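RegF protein (Neisseria gonorrhoeae, PDB 4HOJ) binds glutathione and calcium ions, and is a glutathione S-transferase homologue of the stringent starvation protein A type. Local coordinates at residues A[80-85]-A[150-155]. Numbering follows the deposited sequence.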
ATOM      1  N   GLN A  80     -13.017 -16.648   3.354  1.00 28.47           N
ATOM      2  CA  GLN A  80     -12.554 -15.259   3.492  1.00 27.04           C
ATOM      3  C   GLN A  80     -11.265 -15.120   4.304  1.00 26.58           C
ATOM      4  O   GLN A  80     -11.151 -15.665   5.402  1.00 36.06           O
ATOM      5  CB  GLN A  80     -13.631 -14.388   4.153  1.00 33.39           C
ATOM      6  CG  GLN A  80     -14.989 -14.469   3.474  1.00 47.15           C
ATOM      7  CD  GLN A  80     -16.156 -14.116   4.395  1.00 50.68           C
ATOM      8  OE1 GLN A  80     -16.153 -14.437   5.593  1.00 53.82           O
ATOM      9  NE2 GLN A  80     -17.167 -13.463   3.830  1.00 50.23           N
ATOM     10  N   LEU A  81     -10.284 -14.412   3.757  1.00 25.91           N
ATOM     11  CA  LEU A  81      -9.044 -14.214   4.462  1.00 29.24           C
ATOM     12  C   LEU A  81      -9.005 -12.854   5.135  1.00 30.22           C
ATOM     13  O   LEU A  81      -8.043 -12.490   5.724  1.00 25.78           O
ATOM     14  CB  LEU A  81      -7.807 -14.487   3.554  1.00 27.09           C
ATOM     15  CG  LEU A  81      -7.656 -15.970   3.207  1.00 31.24           C
ATOM     16  CD1 LEU A  81      -6.473 -16.198   2.281  1.00 33.22           C
ATOM     17  CD2 LEU A  81      -7.526 -16.766   4.493  1.00 34.23           C
ATOM     18  N   MET A  82     -10.108 -12.110   5.107  1.00 25.93           N
ATOM     19  CA  MET A  82     -10.197 -10.874   5.874  1.00 28.28           C
ATOM     20  C   MET A  82     -11.463 -10.872   6.716  1.00 26.95           C
ATOM     21  O   MET A  82     -12.465 -11.451   6.332  1.00 27.47           O
ATOM     22  CB  MET A  82     -10.197  -9.653   4.943  1.00 25.93           C
ATOM     23  CG  MET A  82      -8.966  -9.478   4.037  1.00 28.18           C
ATOM     24  SD  MET A  82      -7.542  -8.763   4.893  1.00 37.57           S
ATOM     25  CE  MET A  82      -7.521  -7.055   4.191  1.00 25.99           C
ATOM     26  N   PRO A  83     -11.473 -10.126   7.843  1.00 32.23           N
ATOM     27  CA  PRO A  83     -12.728  -9.896   8.591  1.00 30.39           C
ATOM     28  C   PRO A  83     -13.735  -9.151   7.739  1.00 31.56           C
ATOM     29  O   PRO A  83     -13.336  -8.520   6.771  1.00 28.58           O
ATOM     30  CB  PRO A  83     -12.283  -9.030   9.763  1.00 32.51           C
ATOM     31  CG  PRO A  83     -10.902  -8.518   9.391  1.00 34.48           C
ATOM     32  CD  PRO A  83     -10.304  -9.533   8.516  1.00 35.18           C
ATOM     33  N   GLY A  84     -15.019  -9.237   8.063  1.00 30.41           N
ATOM     34  CA  GLY A  84     -16.022  -8.444   7.369  1.00 31.26           C
ATOM     35  C   GLY A  84     -16.141  -7.022   7.865  1.00 32.55           C
ATOM     36  O   GLY A  84     -16.662  -6.134   7.170  1.00 37.35           O
ATOM     37  N   ASP A  85     -15.701  -6.793   9.091  1.00 32.77           N
ATOM     38  CA  ASP A  85     -15.998  -5.530   9.749  1.00 23.73           C
ATOM     39  C   ASP A  85     -15.075  -4.436   9.178  1.00 21.47           C
ATOM     40  O   ASP A  85     -13.859  -4.592   9.241  1.00 22.65           O
ATOM     41  CB  ASP A  85     -15.756  -5.701  11.238  1.00 27.80           C
ATOM     42  CG  ASP A  85     -15.799  -4.396  11.986  1.00 39.68           C
ATOM     43  OD1 ASP A  85     -16.652  -3.537  11.665  1.00 44.92           O
ATOM     44  OD2 ASP A  85     -14.974  -4.245  12.904  1.00 44.06           O
ATOM     45  N   SER A 150      -5.910 -14.650   9.182  1.00 16.71           N
ATOM     46  CA  SER A 150      -6.217 -13.661   8.147  1.00 11.72           C
ATOM     47  C   SER A 150      -5.075 -13.432   7.207  1.00 12.12           C
ATOM     48  O   SER A 150      -3.966 -13.971   7.396  1.00 11.23           O
ATOM     49  CB  SER A 150      -6.603 -12.262   8.705  1.00 13.12           C
ATOM     50  OG  SER A 150      -5.459 -11.629   9.253  1.00 12.07           O
ATOM     51  N   MET A 151      -5.346 -12.594   6.209  1.00 13.85           N
ATOM     52  CA  MET A 151      -4.319 -12.222   5.217  1.00 12.04           C
ATOM     53  C   MET A 151      -3.126 -11.541   5.881  1.00 11.13           C
ATOM     54  O   MET A 151      -2.014 -11.538   5.370  1.00 11.10           O
ATOM     55  CB  MET A 151      -4.954 -11.222   4.255  1.00 16.09           C
ATOM     56  CG  MET A 151      -3.997 -10.946   3.155  1.00 17.74           C
ATOM     57  SD  MET A 151      -3.973 -12.401   2.120  1.00 20.75           S
ATOM     58  CE  MET A 151      -5.456 -12.092   1.163  1.00 15.08           C
ATOM     59  N   ILE A 152      -3.355 -10.951   7.042  1.00 12.66           N
ATOM     60  CA  ILE A 152      -2.258 -10.335   7.751  1.00 11.94           C
ATOM     61  C   ILE A 152      -1.224 -11.367   8.234  1.00 13.19           C
ATOM     62  O   ILE A 152      -0.002 -11.188   8.150  1.00 13.02           O
ATOM     63  CB  ILE A 152      -2.754  -9.347   8.863  1.00 15.25           C
ATOM     64  CG1 ILE A 152      -3.969  -8.488   8.436  1.00 23.42           C
ATOM     65  CG2 ILE A 152      -1.581  -8.471   9.293  1.00 26.82           C
ATOM     66  CD1 ILE A 152      -4.045  -7.903   7.083  1.00 20.71           C
ATOM     67  N   ASP A 153      -1.733 -12.494   8.712  1.00 11.36           N
ATOM     68  CA  ASP A 153      -0.871 -13.639   9.023  1.00 10.52           C
ATOM     69  C   ASP A 153      -0.139 -14.174   7.788  1.00 10.00           C
ATOM     70  O   ASP A 153       1.054 -14.479   7.809  1.00 11.34           O
ATOM     71  CB  ASP A 153      -1.703 -14.763   9.634  1.00 11.85           C
ATOM     72  CG  ASP A 153      -2.477 -14.293  10.871  1.00 12.82           C
ATOM     73  OD1 ASP A 153      -1.821 -14.012  11.901  1.00 14.63           O
ATOM     74  OD2 ASP A 153      -3.702 -14.217  10.812  1.00 14.30           O
ATOM     75  N   VAL A 154      -0.849 -14.216   6.686  1.00  9.36           N
ATOM     76  CA  VAL A 154      -0.252 -14.662   5.441  1.00 10.14           C
ATOM     77  C   VAL A 154       0.928 -13.789   5.072  1.00  8.66           C
ATOM     78  O   VAL A 154       2.006 -14.302   4.689  1.00  9.76           O
ATOM     79  CB  VAL A 154      -1.270 -14.629   4.298  1.00 10.05           C
ATOM     80  CG1 VAL A 154      -0.585 -14.804   2.929  1.00 11.50           C
ATOM     81  CG2 VAL A 154      -2.336 -15.702   4.518  1.00 11.19           C
ATOM     82  N   ALA A 155       0.757 -12.465   5.169  1.00  9.09           N
ATOM     83  CA  ALA A 155       1.813 -11.540   4.700  1.00  7.97           C
ATOM     84  C   ALA A 155       3.102 -11.688   5.563  1.00  8.13           C
ATOM     85  O   ALA A 155       4.203 -11.563   5.048  1.00  8.54           O
ATOM     86  CB  ALA A 155       1.261 -10.126   4.742  1.00  8.67           C
TER
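The backbone N-H of M151 donates to L81 O; N and O are 2.7 Å apart. The donor lies in the carbonyl plane, and the N-H...O angle is 147°. This bond ties the loop between helices 65-75 and 86-102 to the first turn of helix 151-161. M151 CB rests against M82 SD at 3.6 Å, and L81 O lies equally near. CG is anti to the backbone N (chi1 -174°). CG and SD lead away from 80-85 before bends at chi2 and chi3 return CE to L81 CB at 4.1 Å. The M82 side chain crosses that of M151 obliquely, and M82 SD also reaches I152 CD1 at 4.2 Å. V21 of helix 13-25 touches both L81 and M151, while N69 and D73 of helix 65-75 also meet M151. D73 OD1 further accepts from L81 N, fixing the loop beside the contact. S150 OG accepts from I152 N at 3.1 Å, and D153 OD2 accepts from S150 N at 2.8 Å through its anti lone pair. D153 OD1 is held by Y180 OH and I144 N. S150 and D153 thus form a capping box, the N-terminal helix cap well known from the C-terminal domain of glutathione transferases.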